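PDB 2G5C: prephenate dehydrogenase from Aquifex aeolicus, which probably catalyses the NAD(+)-dependent oxidative decarboxylation of prephenate to 3-(4-hydroxyphenyl)pyruvate, a step in tyrosine biosynthesis. Local coordinates for residues T74-A79 against F234-E239; K101-L106 against K112-G117; L186-A191 against I228-I233. All blocks are in the same frame, centred on the assembly; numbering follows the deposited sequence.

Contact 1: T74-A79 against F234-E239. With NAD (nicotinamide-adenine-dinucleotide), chain E.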
loop_
_atom_site.group_PDB
_atom_site.type_symbol
_atom_site.label_atom_id
_atom_site.label_comp_id
_atom_site.label_asym_id
_atom_site.label_seq_id
_atom_site.Cartn_x
_atom_site.Cartn_y
_atom_site.Cartn_z
ATOM N N THR A 74 -9.174 24.675 -11.941
ATOM C CA THR A 74 -9.253 26.138 -11.948
ATOM C C THR A 74 -8.206 26.838 -12.803
ATOM O O THR A 74 -8.301 28.044 -13.050
ATOM C CB THR A 74 -9.143 26.709 -10.517
ATOM O OG1 THR A 74 -7.829 26.464 -9.996
ATOM C CG2 THR A 74 -10.175 26.068 -9.608
ATOM N N PHE A 75 -7.207 26.090 -13.251
ATOM C CA PHE A 75 -6.133 26.656 -14.054
ATOM C C PHE A 75 -6.591 27.380 -15.318
ATOM O O PHE A 75 -6.207 28.525 -15.549
ATOM C CB PHE A 75 -5.127 25.561 -14.422
ATOM C CG PHE A 75 -4.262 25.108 -13.268
ATOM C CD1 PHE A 75 -4.668 25.303 -11.947
ATOM C CD2 PHE A 75 -3.052 24.463 -13.508
ATOM C CE1 PHE A 75 -3.882 24.863 -10.882
ATOM C CE2 PHE A 75 -2.257 24.018 -12.454
ATOM C CZ PHE A 75 -2.671 24.218 -11.135
ATOM N N ARG A 76 -7.407 26.722 -16.133
ATOM C CA ARG A 76 -7.865 27.335 -17.376
ATOM C C ARG A 76 -8.627 28.646 -17.170
ATOM O O ARG A 76 -8.382 29.624 -17.880
ATOM C CB ARG A 76 -8.713 26.339 -18.173
ATOM C CG ARG A 76 -7.919 25.147 -18.704
ATOM C CD ARG A 76 -8.792 24.223 -19.539
ATOM N NE ARG A 76 -8.051 23.100 -20.119
ATOM C CZ ARG A 76 -7.597 22.055 -19.433
ATOM N NH1 ARG A 76 -7.797 21.967 -18.128
ATOM N NH2 ARG A 76 -6.943 21.086 -20.061
ATOM N N GLU A 77 -9.535 28.672 -16.199
ATOM C CA GLU A 77 -10.318 29.873 -15.912
ATOM C C GLU A 77 -9.448 31.010 -15.384
ATOM O O GLU A 77 -9.604 32.161 -15.789
ATOM C CB GLU A 77 -11.416 29.559 -14.892
ATOM C CG GLU A 77 -10.898 28.905 -13.620
ATOM C CD GLU A 77 -11.986 28.657 -12.591
ATOM O OE1 GLU A 77 -12.431 29.632 -11.951
ATOM O OE2 GLU A 77 -12.395 27.483 -12.430
ATOM N N ILE A 78 -8.537 30.685 -14.473
ATOM C CA ILE A 78 -7.640 31.676 -13.884
ATOM C C ILE A 78 -6.640 32.211 -14.915
ATOM O O ILE A 78 -6.380 33.419 -14.979
ATOM C CB ILE A 78 -6.861 31.068 -12.684
ATOM C CG1 ILE A 78 -7.843 30.600 -11.609
ATOM C CG2 ILE A 78 -5.907 32.095 -12.094
ATOM C CD1 ILE A 78 -7.180 29.921 -10.424
ATOM N N ALA A 79 -6.087 31.312 -15.726
ATOM C CA ALA A 79 -5.112 31.700 -16.742
ATOM C C ALA A 79 -5.678 32.744 -17.700
ATOM O O ALA A 79 -5.003 33.718 -18.038
ATOM C CB ALA A 79 -4.649 30.466 -17.527
ATOM N N PHE A 234 -8.774 11.697 -12.516
ATOM C CA PHE A 234 -9.301 10.626 -13.355
ATOM C C PHE A 234 -9.963 11.177 -14.614
ATOM O O PHE A 234 -9.959 10.523 -15.657
ATOM C CB PHE A 234 -10.287 9.745 -12.568
ATOM C CG PHE A 234 -9.643 8.930 -11.475
ATOM C CD1 PHE A 234 -8.328 8.483 -11.600
ATOM C CD2 PHE A 234 -10.360 8.576 -10.336
ATOM C CE1 PHE A 234 -7.737 7.696 -10.608
ATOM C CE2 PHE A 234 -9.779 7.787 -9.336
ATOM C CZ PHE A 234 -8.464 7.347 -9.473
ATOM N N LEU A 235 -10.525 12.380 -14.525
ATOM C CA LEU A 235 -11.149 13.005 -15.689
ATOM C C LEU A 235 -10.074 13.583 -16.606
ATOM O O LEU A 235 -10.056 13.319 -17.807
ATOM C CB LEU A 235 -12.088 14.147 -15.277
ATOM C CG LEU A 235 -12.517 15.055 -16.445
ATOM C CD1 LEU A 235 -13.423 14.286 -17.399
ATOM C CD2 LEU A 235 -13.233 16.290 -15.919
ATOM N N GLU A 236 -9.181 14.376 -16.023
ATOM C CA GLU A 236 -8.110 15.028 -16.770
ATOM C C GLU A 236 -7.167 14.052 -17.479
ATOM O O GLU A 236 -6.671 14.348 -18.567
ATOM C CB GLU A 236 -7.302 15.920 -15.825
ATOM C CG GLU A 236 -6.342 16.895 -16.504
ATOM C CD GLU A 236 -7.052 18.073 -17.152
ATOM O OE1 GLU A 236 -8.142 18.453 -16.664
ATOM O OE2 GLU A 236 -6.511 18.632 -18.136
ATOM N N ASN A 237 -6.925 12.893 -16.870
ATOM C CA ASN A 237 -6.022 11.903 -17.458
ATOM C C ASN A 237 -6.779 10.634 -17.839
ATOM O O ASN A 237 -6.225 9.535 -17.805
ATOM C CB ASN A 237 -4.914 11.557 -16.456
ATOM C CG ASN A 237 -3.644 11.054 -17.131
ATOM O OD1 ASN A 237 -2.793 10.428 -16.493
ATOM N ND2 ASN A 237 -3.502 11.342 -18.417
ATOM N N LYS A 238 -8.040 10.797 -18.230
ATOM C CA LYS A 238 -8.896 9.668 -18.577
ATOM C C LYS A 238 -8.290 8.582 -19.468
ATOM O O LYS A 238 -8.344 7.400 -19.129
ATOM C CB LYS A 238 -10.196 10.168 -19.216
ATOM C CG LYS A 238 -11.223 9.067 -19.459
ATOM C CD LYS A 238 -12.493 9.605 -20.114
ATOM C CE LYS A 238 -12.217 10.100 -21.526
ATOM N NZ LYS A 238 -13.420 10.702 -22.172
ATOM N N GLU A 239 -7.728 8.970 -20.608
ATOM C CA GLU A 239 -7.157 7.981 -21.517
ATOM C C GLU A 239 -6.074 7.115 -20.888
ATOM O O GLU A 239 -6.139 5.890 -20.962
ATOM C CB GLU A 239 -6.610 8.663 -22.774
ATOM C CG GLU A 239 -7.677 9.393 -23.564
ATOM C CD GLU A 239 -8.958 8.590 -23.671
ATOM O OE1 GLU A 239 -8.897 7.429 -24.134
ATOM O OE2 GLU A 239 -10.023 9.122 -23.287
HETATM P PA NAD E . -5.310 22.656 -0.792
HETATM O O1A NAD E . -4.485 22.619 0.426
HETATM O O2A NAD E . -6.748 22.207 -0.640
HETATM O O5B NAD E . -5.218 24.144 -1.352
HETATM C C5B NAD E . -5.917 24.498 -2.511
HETATM C C4B NAD E . -6.247 25.979 -2.452
HETATM O O4B NAD E . -6.975 26.231 -3.626
HETATM C C3B NAD E . -7.190 26.348 -1.284
HETATM O O3B NAD E . -6.611 27.305 -0.407
HETATM C C2B NAD E . -8.455 26.825 -2.001
HETATM O O2B NAD E . -9.217 27.807 -1.330
HETATM C C1B NAD E . -7.847 27.274 -3.309
HETATM N N9A NAD E . -8.720 27.473 -4.479
HETATM C C8A NAD E . -9.762 26.700 -4.935
HETATM N N7A NAD E . -10.267 27.268 -6.043
HETATM C C5A NAD E . -9.568 28.394 -6.309
HETATM C C6A NAD E . -9.630 29.377 -7.308
HETATM N N6A NAD E . -10.530 29.310 -8.273
HETATM N N1A NAD E . -8.729 30.443 -7.286
HETATM C C2A NAD E . -7.767 30.540 -6.280
HETATM N N3A NAD E . -7.698 29.572 -5.287
HETATM C C4A NAD E . -8.587 28.525 -5.316
HETATM O O3 NAD E . -4.643 21.772 -1.996
HETATM P PN NAD E . -3.083 21.424 -2.159
HETATM O O1N NAD E . -2.294 22.568 -1.664
HETATM O O2N NAD E . -2.838 20.116 -1.491
HETATM O O5D NAD E . -2.799 21.192 -3.731
HETATM C C5D NAD E . -2.942 22.241 -4.670
HETATM C C4D NAD E . -2.503 21.830 -6.094
HETATM O O4D NAD E . -1.274 21.126 -6.036
HETATM C C3D NAD E . -3.451 20.954 -6.925
HETATM O O3D NAD E . -3.597 21.544 -8.219
HETATM C C2D NAD E . -2.791 19.586 -7.012
HETATM O O2D NAD E . -3.040 18.924 -8.249
HETATM C C1D NAD E . -1.320 19.914 -6.761
HETATM N N1N NAD E . -0.521 18.894 -6.014
HETATM C C2N NAD E . -1.005 18.444 -4.787
HETATM C C3N NAD E . -0.283 17.489 -4.060
HETATM C C7N NAD E . -0.818 17.017 -2.740
HETATM O O7N NAD E . -0.089 16.084 -2.056
HETATM N N7N NAD E . -1.947 17.454 -2.211
HETATM C C4N NAD E . 0.939 16.995 -4.595
HETATM C C5N NAD E . 1.420 17.459 -5.840
HETATM C C6N NAD E . 0.673 18.417 -6.545
#
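R76 and E236 reach toward each other from two helical backbones that themselves stay well apart. T74-A79 is an uninterrupted piece of helix 72-85, with A79 N bonded to F75 O at 2.8 Å. F234-E239 is broken: helix 227-236 ends at E236, N237 leaves helical geometry, and helix 238-260 begins straight afterwards. E236 is therefore the last residue of its helix.

One salt bridge spans the gap. The arginine suits this place because its chain can run extended from CG to NE, carrying the guanidinium far from its own helix, while the glutamate bends at chi2 (74°) to bring up its carboxylate. NH2 of R76 gives a hydrogen bond to OE2 of E236 at 3.1 Å, nearly straight at 161°, and the oxygen receives it on its syn lone pair, close to the guanidinium plane. The two flat groups are turned 35° against each other, and NH1 of R76 stays 3.6 Å from the same OE2, so the grip is through a single N-H rather than a two-pronged pairing. The stronger partner of R76 is D105 on helix 101-110, which probably steadies the arginine between two carboxylates.

Another side of helix 72-85 meets the cofactor. The methyl CG2 of T74 lies 3.5 Å from N6A of NAD, and CD1 of I78 lies 3.5 Å from N1A, small apolar groups suited to a flat adenine. The hydroxyl of T74 is turned away to P71 and S70. Further along the dinucleotide, CZ of F75 comes within 4.1 Å of the ribose O3D. Helix 72-85 thus lines the NAD pocket of the Rossmann-type nucleotide-binding domain, while its arginine bridges at the surface to the helical dimerization domain.

Contact 2: K101-L106 against K112-G117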
loop_
_atom_site.group_PDB
_atom_site.type_symbol
_atom_site.label_atom_id
_atom_site.label_comp_id
_atom_site.label_asym_id
_atom_site.label_seq_id
_atom_site.Cartn_x
_atom_site.Cartn_y
_atom_site.Cartn_z
ATOM N N LYS A 101 -2.536 17.551 -21.866
ATOM C CA LYS A 101 -3.278 18.583 -22.581
ATOM C C LYS A 101 -3.322 19.928 -21.860
ATOM O O LYS A 101 -3.371 20.982 -22.498
ATOM C CB LYS A 101 -4.706 18.110 -22.857
ATOM C CG LYS A 101 -5.496 19.057 -23.742
ATOM C CD LYS A 101 -6.838 18.467 -24.137
ATOM C CE LYS A 101 -7.520 19.334 -25.185
ATOM N NZ LYS A 101 -6.691 19.463 -26.423
ATOM N N LEU A 102 -3.306 19.886 -20.532
ATOM C CA LEU A 102 -3.348 21.104 -19.734
ATOM C C LEU A 102 -2.210 22.056 -20.076
ATOM O O LEU A 102 -2.382 23.272 -20.065
ATOM C CB LEU A 102 -3.276 20.762 -18.247
ATOM C CG LEU A 102 -3.130 21.961 -17.309
ATOM C CD1 LEU A 102 -4.445 22.737 -17.256
ATOM C CD2 LEU A 102 -2.739 21.476 -15.921
ATOM N N VAL A 103 -1.040 21.500 -20.368
ATOM C CA VAL A 103 0.115 22.319 -20.691
ATOM C C VAL A 103 -0.063 23.087 -21.994
ATOM O O VAL A 103 0.312 24.252 -22.076
ATOM C CB VAL A 103 1.400 21.472 -20.782
ATOM C CG1 VAL A 103 2.551 22.324 -21.290
ATOM C CG2 VAL A 103 1.743 20.907 -19.412
ATOM N N TYR A 104 -0.637 22.439 -23.002
ATOM C CA TYR A 104 -0.851 23.089 -24.290
ATOM C C TYR A 104 -1.962 24.126 -24.213
ATOM O O TYR A 104 -1.896 25.165 -24.875
ATOM C CB TYR A 104 -1.174 22.046 -25.365
ATOM C CG TYR A 104 -0.083 21.008 -25.528
ATOM C CD1 TYR A 104 1.207 21.379 -25.910
ATOM C CD2 TYR A 104 -0.330 19.662 -25.266
ATOM C CE1 TYR A 104 2.225 20.436 -26.020
ATOM C CE2 TYR A 104 0.682 18.710 -25.374
ATOM C CZ TYR A 104 1.956 19.105 -25.749
ATOM O OH TYR A 104 2.965 18.173 -25.834
ATOM N N ASP A 105 -2.984 23.854 -23.408
ATOM C CA ASP A 105 -4.078 24.807 -23.270
ATOM C C ASP A 105 -3.586 26.056 -22.549
ATOM O O ASP A 105 -3.970 27.175 -22.899
ATOM C CB ASP A 105 -5.256 24.198 -22.499
ATOM C CG ASP A 105 -5.884 23.026 -23.223
ATOM O OD1 ASP A 105 -5.869 23.018 -24.471
ATOM O OD2 ASP A 105 -6.407 22.116 -22.546
ATOM N N LEU A 106 -2.735 25.868 -21.544
ATOM C CA LEU A 106 -2.204 27.002 -20.802
ATOM C C LEU A 106 -1.251 27.825 -21.662
ATOM O O LEU A 106 -1.189 29.050 -21.519
ATOM C CB LEU A 106 -1.509 26.531 -19.517
ATOM C CG LEU A 106 -2.456 25.919 -18.472
ATOM C CD1 LEU A 106 -1.694 25.614 -17.186
ATOM C CD2 LEU A 106 -3.594 26.888 -18.182
ATOM N N LYS A 112 4.082 32.721 -24.259
ATOM C CA LYS A 112 5.461 32.441 -23.873
ATOM C C LYS A 112 5.690 32.525 -22.368
ATOM O O LYS A 112 6.769 32.193 -21.880
ATOM C CB LYS A 112 6.404 33.419 -24.577
ATOM C CG LYS A 112 6.310 33.390 -26.092
ATOM C CD LYS A 112 6.948 32.137 -26.685
ATOM C CE LYS A 112 8.459 32.122 -26.475
ATOM N NZ LYS A 112 9.130 31.035 -27.248
ATOM N N ARG A 113 4.678 32.965 -21.634
ATOM C CA ARG A 113 4.808 33.098 -20.189
ATOM C C ARG A 113 4.742 31.789 -19.406
ATOM O O ARG A 113 5.391 31.652 -18.370
ATOM C CB ARG A 113 3.738 34.056 -19.657
ATOM C CG ARG A 113 4.007 35.508 -20.018
ATOM C CD ARG A 113 2.898 36.431 -19.559
ATOM N NE ARG A 113 1.654 36.170 -20.273
ATOM C CZ ARG A 113 0.709 37.080 -20.477
ATOM N NH1 ARG A 113 0.866 38.315 -20.023
ATOM N NH2 ARG A 113 -0.390 36.757 -21.143
ATOM N N PHE A 114 3.982 30.825 -19.910
ATOM C CA PHE A 114 3.809 29.562 -19.197
ATOM C C PHE A 114 4.857 28.461 -19.320
ATOM O O PHE A 114 5.363 28.165 -20.407
ATOM C CB PHE A 114 2.451 28.953 -19.539
ATOM C CG PHE A 114 2.133 27.726 -18.742
ATOM C CD1 PHE A 114 1.814 27.828 -17.393
ATOM C CD2 PHE A 114 2.210 26.464 -19.322
ATOM C CE1 PHE A 114 1.577 26.686 -16.629
ATOM C CE2 PHE A 114 1.976 25.316 -18.566
ATOM C CZ PHE A 114 1.659 25.429 -17.218
ATOM N N VAL A 115 5.139 27.843 -18.174
ATOM C CA VAL A 115 6.073 26.731 -18.055
ATOM C C VAL A 115 5.422 25.718 -17.110
ATOM O O VAL A 115 5.161 26.027 -15.946
ATOM C CB VAL A 115 7.415 27.171 -17.450
ATOM C CG1 VAL A 115 8.351 25.971 -17.344
ATOM C CG2 VAL A 115 8.040 28.261 -18.309
ATOM N N GLY A 116 5.160 24.516 -17.618
ATOM C CA GLY A 116 4.528 23.476 -16.816
ATOM C C GLY A 116 5.438 22.791 -15.812
ATOM O O GLY A 116 6.599 22.490 -16.110
ATOM N N GLY A 117 4.906 22.532 -14.620
ATOM C CA GLY A 117 5.694 21.886 -13.581
ATOM C C GLY A 117 4.889 20.974 -12.666
ATOM O O GLY A 117 3.659 21.101 -12.557
#
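F114 lays one face of its ring on L106 of helix 101-110, and with V103 this makes a buried meeting of helix and strand, carried by apolar side chains. CB of L106 stands 3.7 Å from the ring centroid, only 11° off the normal, a CH-pi contact over the middle of the face. The leucine then follows the ring outward, its CD1 touching CZ of F114 at 3.4 Å. A branched, flexible side chain suits this role, since CB and one methyl can rest on the ring together. CG of F114 is anti to the backbone N (chi1 -174°), which sends the ring from the strand to the helix. V103 meets the ring with CG1, 4.1 Å from CE2 of F114, the two side chains crossing at about a right angle. V92 and D94 of strand 91-94 also touch the phenylalanine, so the ring packs within a beta-alpha-beta unit of the Rossmann-type domain: strand 91-94, helix 101-110, then strand 114-120 alongside the first.

V115 points away from this helix, as alternation along an extended chain requires, and its beta-branched side chain packs on L154 and V157 of helix 151-163. At G116 the chain again turns its helix-facing side to V103, and here the backbones draw together, with CA of G116 6.0 Å from CA of V103. A glycine fits well, because a CB on it would come only 3.1 Å from CG2 of V103. At G117, where a CB would point away from the helix, the backbone N is bonded to D94 OD1 and the O to K99 NZ.

Contact 3: L186-A191 against I228-I233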
loop_
_atom_site.group_PDB
_atom_site.type_symbol
_atom_site.label_atom_id
_atom_site.label_comp_id
_atom_site.label_asym_id
_atom_site.label_seq_id
_atom_site.Cartn_x
_atom_site.Cartn_y
_atom_site.Cartn_z
ATOM N N LEU A 186 -3.184 4.772 -11.318
ATOM C CA LEU A 186 -3.644 3.384 -11.286
ATOM C C LEU A 186 -3.649 2.839 -9.857
ATOM O O LEU A 186 -4.639 2.259 -9.413
ATOM C CB LEU A 186 -2.757 2.512 -12.186
ATOM C CG LEU A 186 -2.886 0.996 -12.023
ATOM C CD1 LEU A 186 -4.308 0.547 -12.360
ATOM C CD2 LEU A 186 -1.855 0.306 -12.921
ATOM N N PRO A 187 -2.535 3.008 -9.118
ATOM C CA PRO A 187 -2.470 2.518 -7.738
ATOM C C PRO A 187 -3.594 3.090 -6.881
ATOM O O PRO A 187 -4.152 2.401 -6.028
ATOM C CB PRO A 187 -1.093 2.989 -7.273
ATOM C CG PRO A 187 -0.285 2.911 -8.521
ATOM C CD PRO A 187 -1.214 3.489 -9.563
ATOM N N HIS A 188 -3.930 4.358 -7.105
ATOM C CA HIS A 188 -5.009 4.973 -6.342
ATOM C C HIS A 188 -6.352 4.397 -6.776
ATOM O O HIS A 188 -7.184 4.052 -5.938
ATOM C CB HIS A 188 -4.985 6.505 -6.498
ATOM C CG HIS A 188 -3.986 7.183 -5.609
ATOM N ND1 HIS A 188 -2.629 7.146 -5.844
ATOM C CD2 HIS A 188 -4.148 7.873 -4.452
ATOM C CE1 HIS A 188 -1.995 7.782 -4.873
ATOM N NE2 HIS A 188 -2.894 8.232 -4.015
ATOM N N ALA A 189 -6.560 4.270 -8.084
ATOM C CA ALA A 189 -7.802 3.702 -8.600
ATOM C C ALA A 189 -8.008 2.307 -8.009
ATOM O O ALA A 189 -9.122 1.923 -7.634
ATOM C CB ALA A 189 -7.745 3.620 -10.114
ATOM N N VAL A 190 -6.921 1.547 -7.927
ATOM C CA VAL A 190 -6.969 0.199 -7.375
ATOM C C VAL A 190 -7.405 0.202 -5.908
ATOM O O VAL A 190 -8.219 -0.623 -5.494
ATOM C CB VAL A 190 -5.583 -0.491 -7.517
ATOM C CG1 VAL A 190 -5.470 -1.657 -6.558
ATOM C CG2 VAL A 190 -5.412 -0.981 -8.949
ATOM N N ALA A 191 -6.869 1.135 -5.127
ATOM C CA ALA A 191 -7.213 1.233 -3.709
ATOM C C ALA A 191 -8.688 1.604 -3.536
ATOM O O ALA A 191 -9.388 1.044 -2.685
ATOM C CB ALA A 191 -6.333 2.268 -3.028
ATOM N N ILE A 228 -12.465 14.659 -4.473
ATOM C CA ILE A 228 -12.619 15.664 -5.512
ATOM C C ILE A 228 -11.372 15.735 -6.388
ATOM O O ILE A 228 -11.476 15.743 -7.613
ATOM C CB ILE A 228 -12.909 17.065 -4.902
ATOM C CG1 ILE A 228 -14.357 17.131 -4.403
ATOM C CG2 ILE A 228 -12.673 18.151 -5.939
ATOM C CD1 ILE A 228 -14.707 16.091 -3.352
HETATM N N MSE A 229 -10.201 15.780 -5.762
HETATM C CA MSE A 229 -8.952 15.848 -6.515
HETATM C C MSE A 229 -8.828 14.649 -7.444
HETATM O O MSE A 229 -8.520 14.799 -8.626
HETATM C CB MSE A 229 -7.741 15.888 -5.574
HETATM C CG MSE A 229 -6.397 15.941 -6.308
HETATM SE SE MSE A 229 -4.832 16.013 -5.149
HETATM C CE MSE A 229 -4.342 14.145 -5.173
ATOM N N TRP A 230 -9.072 13.452 -6.914
ATOM C CA TRP A 230 -8.967 12.258 -7.735
ATOM C C TRP A 230 -10.039 12.181 -8.817
ATOM O O TRP A 230 -9.802 11.611 -9.882
ATOM C CB TRP A 230 -8.938 11.004 -6.845
ATOM C CG TRP A 230 -7.579 10.867 -6.221
ATOM C CD1 TRP A 230 -7.213 11.204 -4.946
ATOM C CD2 TRP A 230 -6.368 10.531 -6.908
ATOM N NE1 TRP A 230 -5.845 11.110 -4.804
ATOM C CE2 TRP A 230 -5.304 10.701 -5.993
ATOM C CE3 TRP A 230 -6.078 10.109 -8.213
ATOM C CZ2 TRP A 230 -3.970 10.466 -6.343
ATOM C CZ3 TRP A 230 -4.754 9.875 -8.560
ATOM C CH2 TRP A 230 -3.714 10.056 -7.625
ATOM N N ARG A 231 -11.210 12.761 -8.564
ATOM C CA ARG A 231 -12.257 12.770 -9.586
ATOM C C ARG A 231 -11.741 13.619 -10.742
ATOM O O ARG A 231 -11.980 13.319 -11.911
ATOM C CB ARG A 231 -13.545 13.415 -9.078
ATOM C CG ARG A 231 -14.560 13.653 -10.198
ATOM C CD ARG A 231 -15.529 14.776 -9.871
ATOM N NE ARG A 231 -14.880 16.081 -9.876
ATOM C CZ ARG A 231 -15.458 17.201 -9.454
ATOM N NH1 ARG A 231 -16.700 17.169 -8.991
ATOM N NH2 ARG A 231 -14.799 18.353 -9.499
ATOM N N ASP A 232 -11.037 14.693 -10.401
ATOM C CA ASP A 232 -10.499 15.589 -11.415
ATOM C C ASP A 232 -9.335 14.931 -12.148
ATOM O O ASP A 232 -9.237 15.016 -13.365
ATOM C CB ASP A 232 -10.050 16.909 -10.777
ATOM C CG ASP A 232 -11.198 17.658 -10.109
ATOM O OD1 ASP A 232 -12.344 17.537 -10.587
ATOM O OD2 ASP A 232 -10.958 18.377 -9.116
ATOM N N ILE A 233 -8.463 14.264 -11.403
ATOM C CA ILE A 233 -7.329 13.595 -12.016
ATOM C C ILE A 233 -7.818 12.505 -12.964
ATOM O O ILE A 233 -7.342 12.404 -14.087
ATOM C CB ILE A 233 -6.398 12.985 -10.945
ATOM C CG1 ILE A 233 -5.731 14.110 -10.148
ATOM C CG2 ILE A 233 -5.353 12.090 -11.598
ATOM C CD1 ILE A 233 -4.821 13.628 -9.029
#
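H188 and W230 stack their rings between helix 173-201 and helix 227-236. It is an offset stack: the imidazole centroid lies 4.0 Å from that of the six-membered ring of the indole, and the planes differ by 17°. CZ2 of W230 sits over the middle of the imidazole, 3.2 Å from CD2 of H188, whereas CD2 itself falls toward the rim of the indole. CG of W230 lies anti to the carbonyl carbon (chi1 -76°), which carries the indole across toward helix 173-201. With the CA atoms of the two residues 8.4 Å apart, it takes side chains this broad to fill the interval.

Aliphatic groups also meet the two faces of the indole. CB of H188 adds a CH-pi contact, 3.9 Å from the six-membered ring's centroid and close to its normal. On the opposite face CD1 of I233, one turn further along the same helix, lies 3.7 Å above the plane, offset toward the rim.

Both helices belong to the dimerization domain of the family, and helix 173-201 also reaches the second subunit, where V190 meets V190 of that chain. F192 approaches W230 edge-to-face. An alanine in place of W230 would probably open a gap between the helices and leave the imidazole without its stacking partner.

Of polar bonds, ND1 of H188 is tied to S184 O, a turn earlier in its own helix, which helps to fix the rotation of the ring beneath the indole.

How the contacts relate
Along the chain, contacts 2 and 3 come one after the other, and both fall inside the long loop that contact 1 closes. Contact 2 belongs to the Rossmann-type nucleotide-binding domain, contact 3 to the helical dimerization domain, and contact 1 joins the two. Its centre is 12 Å from that of contact 2 and 14 Å from that of contact 3, which themselves stand 23 Å apart without touching. A79 packs on L106 toward contact 2; F234 packs on A189 toward contact 3, with which contact 1 shares helix 227-236. Contact 1, whose helix 72-85 also borders NAD, thus ties the cofactor-binding domain to the dimerization domain, and contacts 1 and 3 both touch the second subunit.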